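Local coordinates for protein Rho guanyl nucleotide exchange factor (Rom2), putative (Aspergillus fumigatus Af293, PDB 5O51) that probably activates Rho-type GTPases as a guanine-nucleotide exchange factor, of which this chain is the CNH domain, a beta-propeller, at residues 25-30 / 309-314; 57-62 / 102-107; 196-201 / 242-247. One frame throughout, in Å; residues are numbered along the deposited sequence.

Contact 1. Residues 25-30 / 309-314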
loop_
_atom_site.group_PDB
_atom_site.type_symbol
_atom_site.label_atom_id
_atom_site.label_comp_id
_atom_site.label_asym_id
_atom_site.label_seq_id
_atom_site.Cartn_x
_atom_site.Cartn_y
_atom_site.Cartn_z
ATOM N N LEU A 25 -4.661 2.342 -7.543
ATOM C CA LEU A 25 -6.109 2.470 -7.471
ATOM C C LEU A 25 -6.496 2.772 -6.020
ATOM O O LEU A 25 -5.844 2.264 -5.089
ATOM C CB LEU A 25 -6.768 1.183 -8.036
ATOM C CG LEU A 25 -8.283 0.916 -7.919
ATOM C CD1 LEU A 25 -8.763 -0.073 -8.957
ATOM C CD2 LEU A 25 -8.676 0.338 -6.569
ATOM N N VAL A 26 -7.540 3.572 -5.831
ATOM C CA VAL A 26 -8.184 3.691 -4.522
ATOM C C VAL A 26 -9.705 3.777 -4.702
ATOM O O VAL A 26 -10.185 4.432 -5.640
ATOM C CB VAL A 26 -7.670 4.905 -3.726
ATOM C CG1 VAL A 26 -7.993 6.218 -4.469
ATOM C CG2 VAL A 26 -8.263 4.957 -2.311
ATOM N N PRO A 27 -10.486 3.083 -3.831
ATOM C CA PRO A 27 -11.944 3.187 -3.860
ATOM C C PRO A 27 -12.375 4.459 -3.139
ATOM O O PRO A 27 -11.675 4.887 -2.278
ATOM C CB PRO A 27 -12.424 1.908 -3.119
ATOM C CG PRO A 27 -11.270 1.483 -2.290
ATOM C CD PRO A 27 -10.052 1.859 -3.127
ATOM N N VAL A 28 -13.458 5.097 -3.563
ATOM C CA VAL A 28 -13.979 6.299 -2.860
ATOM C C VAL A 28 -15.495 6.113 -2.755
ATOM O O VAL A 28 -16.039 5.143 -3.307
ATOM C CB VAL A 28 -13.662 7.646 -3.599
ATOM C CG1 VAL A 28 -12.169 7.758 -3.843
ATOM C CG2 VAL A 28 -14.383 7.728 -4.924
ATOM N N ASP A 29 -16.156 7.039 -2.057
ATOM C CA ASP A 29 -17.626 7.074 -2.006
ATOM C C ASP A 29 -18.142 5.775 -1.427
ATOM O O ASP A 29 -18.956 5.078 -2.053
ATOM C CB ASP A 29 -18.211 7.292 -3.429
ATOM C CG ASP A 29 -18.842 8.662 -3.614
ATOM O OD1 ASP A 29 -20.032 8.820 -3.210
ATOM O OD2 ASP A 29 -18.165 9.552 -4.206
ATOM N N GLY A 30 -17.610 5.424 -0.267
ATOM C CA GLY A 30 -17.898 4.150 0.384
ATOM C C GLY A 30 -17.681 2.936 -0.471
ATOM O O GLY A 30 -18.398 1.946 -0.308
ATOM N N MET A 309 -0.756 -5.976 -6.427
ATOM C CA MET A 309 -1.842 -5.758 -5.479
ATOM C C MET A 309 -2.251 -4.281 -5.469
ATOM O O MET A 309 -1.425 -3.414 -5.244
ATOM C CB MET A 309 -1.448 -6.219 -4.073
ATOM C CG MET A 309 -2.656 -6.285 -3.126
ATOM S SD MET A 309 -2.236 -6.585 -1.404
ATOM C CE MET A 309 -2.255 -4.839 -0.875
ATOM N N LEU A 310 -3.528 -3.972 -5.698
ATOM C CA LEU A 310 -3.948 -2.545 -5.754
ATOM C C LEU A 310 -4.467 -1.949 -4.449
ATOM O O LEU A 310 -4.113 -0.847 -4.120
ATOM C CB LEU A 310 -4.966 -2.302 -6.869
ATOM C CG LEU A 310 -4.468 -2.678 -8.276
ATOM C CD1 LEU A 310 -5.644 -2.693 -9.222
ATOM C CD2 LEU A 310 -3.334 -1.747 -8.726
ATOM N N HIS A 311 -5.308 -2.673 -3.719
ATOM C CA HIS A 311 -5.958 -2.153 -2.524
ATOM C C HIS A 311 -6.605 -3.334 -1.767
ATOM O O HIS A 311 -7.256 -4.213 -2.348
ATOM C CB HIS A 311 -7.076 -1.129 -2.903
ATOM C CG HIS A 311 -7.580 -0.329 -1.739
ATOM N ND1 HIS A 311 -8.709 -0.666 -1.025
ATOM C CD2 HIS A 311 -7.070 0.772 -1.140
ATOM C CE1 HIS A 311 -8.863 0.197 -0.037
ATOM N NE2 HIS A 311 -7.859 1.057 -0.082
ATOM N N SER A 312 -6.472 -3.276 -0.463
ATOM C CA SER A 312 -7.049 -4.247 0.417
ATOM C C SER A 312 -7.998 -3.524 1.404
ATOM O O SER A 312 -7.562 -2.679 2.146
ATOM C CB SER A 312 -5.902 -4.884 1.242
ATOM O OG SER A 312 -6.471 -5.637 2.265
ATOM N N SER A 313 -9.255 -3.908 1.439
ATOM C CA SER A 313 -10.212 -3.342 2.455
ATOM C C SER A 313 -11.017 -4.479 3.105
ATOM O O SER A 313 -10.950 -5.629 2.635
ATOM C CB SER A 313 -11.192 -2.364 1.787
ATOM O OG SER A 313 -12.142 -3.025 0.919
ATOM N N THR A 314 -11.870 -4.142 4.085
ATOM C CA THR A 314 -12.712 -5.166 4.742
ATOM C C THR A 314 -13.615 -5.799 3.699
ATOM O O THR A 314 -13.982 -6.942 3.858
ATOM C CB THR A 314 -13.560 -4.569 5.922
ATOM O OG1 THR A 314 -14.573 -3.733 5.377
ATOM C CG2 THR A 314 -12.715 -3.686 6.829
HETATM O O HOH W 1 -2.786 1.036 -5.629
#

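Contact 2. Residues 57-62 / 102-107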
loop_
_atom_site.group_PDB
_atom_site.type_symbol
_atom_site.label_atom_id
_atom_site.label_comp_id
_atom_site.label_asym_id
_atom_site.label_seq_id
_atom_site.Cartn_x
_atom_site.Cartn_y
_atom_site.Cartn_z
ATOM N N ARG A 57 -14.016 7.142 -16.994
ATOM C CA ARG A 57 -13.835 8.482 -17.640
ATOM C C ARG A 57 -12.664 9.265 -17.078
ATOM O O ARG A 57 -12.356 9.167 -15.899
ATOM C CB ARG A 57 -15.108 9.325 -17.523
ATOM C CG ARG A 57 -15.746 9.416 -16.175
ATOM C CD ARG A 57 -16.944 10.421 -16.176
ATOM N NE ARG A 57 -17.138 10.845 -14.796
ATOM C CZ ARG A 57 -16.596 11.916 -14.230
ATOM N NH1 ARG A 57 -15.968 12.827 -14.947
ATOM N NH2 ARG A 57 -16.764 12.116 -12.930
ATOM N N ARG A 58 -12.000 9.987 -17.940
ATOM C CA ARG A 58 -10.806 10.697 -17.593
ATOM C C ARG A 58 -11.239 11.860 -16.763
ATOM O O ARG A 58 -12.195 12.593 -17.140
ATOM C CB ARG A 58 -10.083 11.177 -18.857
ATOM C CG ARG A 58 -8.987 12.207 -18.634
ATOM C CD ARG A 58 -8.319 12.565 -19.970
ATOM N NE ARG A 58 -7.471 11.493 -20.479
ATOM C CZ ARG A 58 -6.185 11.303 -20.195
ATOM N NH1 ARG A 58 -5.553 12.132 -19.394
ATOM N NH2 ARG A 58 -5.520 10.238 -20.694
ATOM N N VAL A 59 -10.546 12.066 -15.649
ATOM C CA VAL A 59 -10.887 13.174 -14.737
ATOM C C VAL A 59 -9.753 14.113 -14.469
ATOM O O VAL A 59 -9.998 15.278 -14.152
ATOM C CB VAL A 59 -11.419 12.772 -13.344
ATOM C CG1 VAL A 59 -12.820 12.221 -13.482
ATOM C CG2 VAL A 59 -10.450 11.838 -12.547
ATOM N N LEU A 60 -8.538 13.619 -14.482
ATOM C CA LEU A 60 -7.404 14.520 -14.333
ATOM C C LEU A 60 -6.334 14.144 -15.337
ATOM O O LEU A 60 -6.104 12.929 -15.582
ATOM C CB LEU A 60 -6.837 14.476 -12.940
ATOM C CG LEU A 60 -7.724 15.088 -11.871
ATOM C CD1 LEU A 60 -7.335 14.603 -10.471
ATOM C CD2 LEU A 60 -7.731 16.593 -11.992
ATOM N N ASP A 61 -5.689 15.159 -15.959
ATOM C CA ASP A 61 -4.464 14.900 -16.715
ATOM C C ASP A 61 -3.334 14.935 -15.702
ATOM O O ASP A 61 -3.297 15.798 -14.832
ATOM C CB ASP A 61 -4.222 15.910 -17.854
ATOM C CG ASP A 61 -5.367 15.913 -18.879
ATOM O OD1 ASP A 61 -6.171 14.929 -18.949
ATOM O OD2 ASP A 61 -5.456 16.914 -19.597
ATOM N N ALA A 62 -2.412 14.023 -15.837
ATOM C CA ALA A 62 -1.304 13.872 -14.866
ATOM C C ALA A 62 -0.624 12.662 -15.333
ATOM O O ALA A 62 -1.299 11.707 -15.735
ATOM C CB ALA A 62 -1.759 13.678 -13.429
ATOM N N VAL A 102 -11.377 25.255 -11.287
ATOM C CA VAL A 102 -10.414 25.390 -10.203
ATOM C C VAL A 102 -10.314 24.148 -9.258
ATOM O O VAL A 102 -9.260 23.927 -8.670
ATOM C CB VAL A 102 -10.673 26.720 -9.408
ATOM C CG1 VAL A 102 -12.032 26.695 -8.692
ATOM C CG2 VAL A 102 -9.508 27.006 -8.447
ATOM N N ALA A 103 -11.378 23.346 -9.141
ATOM C CA ALA A 103 -11.318 22.036 -8.447
ATOM C C ALA A 103 -10.280 21.020 -8.983
ATOM O O ALA A 103 -9.737 20.234 -8.210
ATOM C CB ALA A 103 -12.697 21.392 -8.429
ATOM N N LYS A 104 -9.984 21.039 -10.286
ATOM C CA LYS A 104 -8.919 20.185 -10.849
ATOM C C LYS A 104 -7.548 20.810 -10.726
ATOM O O LYS A 104 -6.595 20.287 -11.264
ATOM C CB LYS A 104 -9.218 19.801 -12.298
ATOM C CG LYS A 104 -10.589 19.113 -12.442
ATOM C CD LYS A 104 -10.820 18.631 -13.836
ATOM C CE LYS A 104 -12.236 18.059 -14.020
ATOM N NZ LYS A 104 -12.214 16.644 -13.574
ATOM N N ARG A 105 -7.416 21.901 -9.984
ATOM C CA ARG A 105 -6.049 22.478 -9.741
ATOM C C ARG A 105 -5.249 21.744 -8.639
ATOM O O ARG A 105 -5.767 21.542 -7.553
ATOM C CB ARG A 105 -6.159 23.966 -9.387
ATOM C CG ARG A 105 -4.908 24.781 -9.740
ATOM C CD ARG A 105 -5.257 26.257 -9.939
ATOM N NE ARG A 105 -6.092 26.463 -11.128
ATOM C CZ ARG A 105 -6.600 27.633 -11.515
ATOM N NH1 ARG A 105 -6.369 28.734 -10.805
ATOM N NH2 ARG A 105 -7.343 27.698 -12.623
ATOM N N PRO A 106 -4.009 21.326 -8.921
ATOM C CA PRO A 106 -3.282 20.671 -7.820
ATOM C C PRO A 106 -2.703 21.617 -6.816
ATOM O O PRO A 106 -2.281 22.672 -7.187
ATOM C CB PRO A 106 -2.138 19.926 -8.526
ATOM C CG PRO A 106 -1.977 20.651 -9.827
ATOM C CD PRO A 106 -3.395 20.994 -10.224
ATOM N N LYS A 107 -2.659 21.196 -5.555
ATOM C CA LYS A 107 -1.884 21.839 -4.528
ATOM C C LYS A 107 -0.616 20.994 -4.242
ATOM O O LYS A 107 -0.696 19.867 -3.738
ATOM C CB LYS A 107 -2.789 22.031 -3.336
ATOM C CG LYS A 107 -2.263 22.964 -2.282
ATOM C CD LYS A 107 -3.413 23.645 -1.533
ATOM C CE LYS A 107 -2.999 24.050 -0.111
ATOM N NZ LYS A 107 -1.694 24.792 -0.038
#

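Contact 3. Residues 196-201 / 242-247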
loop_
_atom_site.group_PDB
_atom_site.type_symbol
_atom_site.label_atom_id
_atom_site.label_comp_id
_atom_site.label_asym_id
_atom_site.label_seq_id
_atom_site.Cartn_x
_atom_site.Cartn_y
_atom_site.Cartn_z
ATOM N N ARG A 196 17.694 -2.798 7.229
ATOM C CA ARG A 196 18.191 -3.474 8.443
ATOM C C ARG A 196 17.072 -4.114 9.256
ATOM O O ARG A 196 17.332 -4.910 10.187
ATOM C CB ARG A 196 18.933 -2.477 9.339
ATOM C CG ARG A 196 20.352 -2.129 8.871
ATOM C CD ARG A 196 21.093 -1.321 9.932
ATOM N NE ARG A 196 20.199 -0.363 10.614
ATOM C CZ ARG A 196 20.103 0.955 10.386
ATOM N NH1 ARG A 196 20.860 1.587 9.485
ATOM N NH2 ARG A 196 19.230 1.670 11.101
ATOM N N GLY A 197 15.839 -3.737 8.926
ATOM C CA GLY A 197 14.630 -4.282 9.532
ATOM C C GLY A 197 13.590 -3.203 9.779
ATOM O O GLY A 197 13.706 -2.025 9.367
ATOM N N PHE A 198 12.567 -3.602 10.490
ATOM C CA PHE A 198 11.617 -2.662 11.028
ATOM C C PHE A 198 12.249 -1.797 12.163
ATOM O O PHE A 198 12.651 -2.335 13.191
ATOM C CB PHE A 198 10.416 -3.462 11.528
ATOM C CG PHE A 198 9.473 -3.970 10.425
ATOM C CD1 PHE A 198 8.828 -3.083 9.559
ATOM C CD2 PHE A 198 9.172 -5.336 10.319
ATOM C CE1 PHE A 198 7.941 -3.565 8.607
ATOM C CE2 PHE A 198 8.256 -5.821 9.375
ATOM C CZ PHE A 198 7.649 -4.928 8.520
ATOM N N GLU A 199 12.339 -0.482 11.972
ATOM C CA GLU A 199 12.883 0.415 12.998
ATOM C C GLU A 199 11.801 1.405 13.439
ATOM O O GLU A 199 11.229 2.147 12.639
ATOM C CB GLU A 199 14.144 1.167 12.513
ATOM C CG GLU A 199 15.248 0.299 11.870
ATOM C CD GLU A 199 16.182 -0.449 12.836
ATOM O OE1 GLU A 199 16.368 -0.013 13.995
ATOM O OE2 GLU A 199 16.768 -1.480 12.410
ATOM N N VAL A 200 11.542 1.411 14.737
ATOM C CA VAL A 200 10.478 2.215 15.335
ATOM C C VAL A 200 11.008 3.613 15.666
ATOM O O VAL A 200 12.097 3.744 16.200
ATOM C CB VAL A 200 9.954 1.502 16.579
ATOM C CG1 VAL A 200 8.777 2.238 17.198
ATOM C CG2 VAL A 200 9.565 0.077 16.215
ATOM N N VAL A 201 10.235 4.646 15.326
ATOM C CA VAL A 201 10.670 6.057 15.355
ATOM C C VAL A 201 9.590 6.891 16.014
ATOM O O VAL A 201 8.415 6.802 15.667
ATOM C CB VAL A 201 10.974 6.583 13.935
ATOM C CG1 VAL A 201 10.822 8.103 13.812
ATOM C CG2 VAL A 201 12.383 6.166 13.545
ATOM N N LEU A 242 4.312 -10.038 11.218
ATOM C CA LEU A 242 5.346 -9.333 10.469
ATOM C C LEU A 242 5.607 -10.044 9.148
ATOM O O LEU A 242 5.816 -11.270 9.131
ATOM C CB LEU A 242 6.605 -9.296 11.305
ATOM C CG LEU A 242 6.521 -8.492 12.640
ATOM C CD1 LEU A 242 7.909 -8.540 13.291
ATOM C CD2 LEU A 242 6.211 -7.016 12.472
ATOM N N ASN A 243 5.578 -9.292 8.058
ATOM C CA ASN A 243 5.664 -9.835 6.692
ATOM C C ASN A 243 6.819 -9.156 5.934
ATOM O O ASN A 243 6.845 -7.923 5.729
ATOM C CB ASN A 243 4.361 -9.677 5.892
ATOM C CG ASN A 243 3.160 -10.331 6.560
ATOM O OD1 ASN A 243 2.970 -11.551 6.553
ATOM N ND2 ASN A 243 2.300 -9.499 7.119
ATOM N N TYR A 244 7.805 -9.965 5.598
ATOM C CA TYR A 244 8.951 -9.539 4.795
ATOM C C TYR A 244 8.984 -10.358 3.474
ATOM O O TYR A 244 8.285 -11.395 3.337
ATOM C CB TYR A 244 10.244 -9.788 5.538
ATOM C CG TYR A 244 10.437 -9.331 7.009
ATOM C CD1 TYR A 244 9.701 -9.866 8.013
ATOM C CD2 TYR A 244 11.476 -8.469 7.354
ATOM C CE1 TYR A 244 9.902 -9.506 9.326
ATOM C CE2 TYR A 244 11.697 -8.090 8.669
ATOM C CZ TYR A 244 10.921 -8.647 9.666
ATOM O OH TYR A 244 11.085 -8.356 11.031
ATOM N N SER A 245 9.783 -9.915 2.491
ATOM C CA SER A 245 9.824 -10.607 1.216
ATOM C C SER A 245 10.242 -12.064 1.403
ATOM O O SER A 245 9.850 -12.899 0.620
ATOM C CB SER A 245 10.727 -9.922 0.186
ATOM O OG SER A 245 12.091 -9.934 0.650
ATOM N N ASP A 246 10.999 -12.403 2.446
ATOM C CA ASP A 246 11.486 -13.771 2.587
ATOM C C ASP A 246 10.678 -14.664 3.516
ATOM O O ASP A 246 10.677 -15.892 3.356
ATOM C CB ASP A 246 12.970 -13.769 3.007
ATOM C CG ASP A 246 13.913 -13.330 1.858
ATOM O OD1 ASP A 246 13.698 -13.687 0.672
ATOM O OD2 ASP A 246 14.838 -12.569 2.143
ATOM N N PHE A 247 9.982 -14.065 4.477
ATOM C CA PHE A 247 9.352 -14.838 5.501
ATOM C C PHE A 247 8.319 -14.058 6.229
ATOM O O PHE A 247 8.327 -12.852 6.180
ATOM C CB PHE A 247 10.383 -15.400 6.508
ATOM C CG PHE A 247 11.571 -14.500 6.751
ATOM C CD1 PHE A 247 11.420 -13.282 7.384
ATOM C CD2 PHE A 247 12.861 -14.924 6.404
ATOM C CE1 PHE A 247 12.524 -12.442 7.572
ATOM C CE2 PHE A 247 13.971 -14.127 6.621
ATOM C CZ PHE A 247 13.809 -12.877 7.200
#

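Contact 1. Residues 25-30 / 309-314
The CD-CG side of P27 sits over one face of the H311 imidazole. P27 CD makes a CH-pi contact, 3.5 Å from the centroid of the H311 ring and only 8° off the ring normal, and P27 CG lies beside it, 3.5 Å from H311 CE1. Proline suits this place because its CD carbon, bonded to the backbone nitrogen, carries slightly polarised C-H groups, while the imidazole offers them a flat pi surface. Beside it two leucines meet at about a right angle: L25 CD1 is 4.1 Å from L310 CD1, and two branched apolar side chains suit this contact between blades. Polar backbone atoms are joined by a water instead of directly. It accepts from L25 N at 3.0 Å and donates to L310 O at 2.8 Å. The short strand segments 25-28 and 309-312 that it bridges run nearly parallel, 28° apart in direction.

The second shell sets these groups in place. With CG anti to the backbone N (chi1 -167°), H311 swings its ring across to P27, and a classic beta bulge, in which two successive residues, L310 and H311, pair with the single residue L318, turns both side chains toward strand 22-28. L25 also packs on Y36 and L318, and P27 on L34. Here the innermost strand of one four-stranded antiparallel sheet meets that of the next, the side-by-side blade packing around the centre of a beta-propeller.

Contact 2. Residues 57-62 / 102-107
K104 reaches V59 through a single hydrogen bond: its ammonium nitrogen NZ donates to V59 O at 2.7 Å. The donor lies in the carbonyl plane on a lone pair, with a C=O...N angle of 135°. A92 O accepts a second bond from NZ, and two backbone carbonyls thus share the charged end. Lysine fits because its long chain spans from the 3-10 turn 102-104 to the strand; two extended torsions (chi2 and chi3) carry it across before a bend at the last one (chi4 -84°) turns NZ onto the carbonyl.

Apolar contact accompanies the polar one. The methylenes of K104 run over L60, whose CD2 is 3.5 Å from K104 CB and 3.8 Å from K104 CG, while the buried leucine also packs on Y88.

The salt bridge lies within segment 57-62: R58 NH1 meets D61 OD1 at 2.9 Å from above the carboxylate plane, and R58 NH2 has a further partner in S40 OG.

Backbone pairing with strand 41-46 holds the acceptor in place. I42 there is matched by both V59 and L60, a classic beta bulge in the outermost strand of one propeller blade, which the loop leading to the outermost strand of the next blade meets here.

Contact 3. Residues 196-201 / 242-247
F198 and Y244 meet edge to face where two neighbouring blades of the beta-propeller, the sheets holding strands 197-202 and 239-244, pack together. In this aromatic pair the edge of F198 points at the face of Y244, with centroids 5.1 Å apart and planes at 60°. F198 CE2 sits over the rim of the tyrosine ring, 3.9 Å above its plane, while F247 CE1 lies over the opposite face. The phenol is therefore held between two phenylalanines, and broad, flat side chains suit a gap whose strand axes come no closer than 9.6 Å. F198 reaches across it with CG anti to its carbonyl carbon (chi1 -76°).

Aliphatic packing adds to the stack. L242 and F198 lie alongside each other, pointing opposite ways, which brings L242 CD2 to 3.9 Å from F198 CE2. Both also rest on I233 of strand 230-236, and F198 and Y244 share P230, which closes a buried apolar cluster between the blades.

Two polar groups, N243 OD1 and Y244 N, serve their own blade. The N243 side chain points away from F198, its OD1 bonded to S248 OG, and Y244 N donates to F247 O across the turn that leads into strand 247-251. The tyrosine hydroxyl is the exception, for it meets F198 at the edge, near the plane of the ring: Y244 OH is 3.6 Å from F198 CD2.

All three contacts join neighbouring blades of one seven-bladed propeller, in which each four-stranded antiparallel sheet meets the next. Contact 1 lies where the ring closes: the blade that combines strand 8-12 with the last three strands packs against the first full blade, through segments 279 residues apart. Contacts 2 and 3 follow one another inside that loop. Contacts 1 and 2 reach the same sheet, through its innermost and outermost strands, with centres 20 Å apart. Contact 3 lies on the opposite side of the chain's centre from both, its centre 24 Å from that of contact 1 and 36 Å from that of contact 2. Blade packing thus runs from near the axis to the rim.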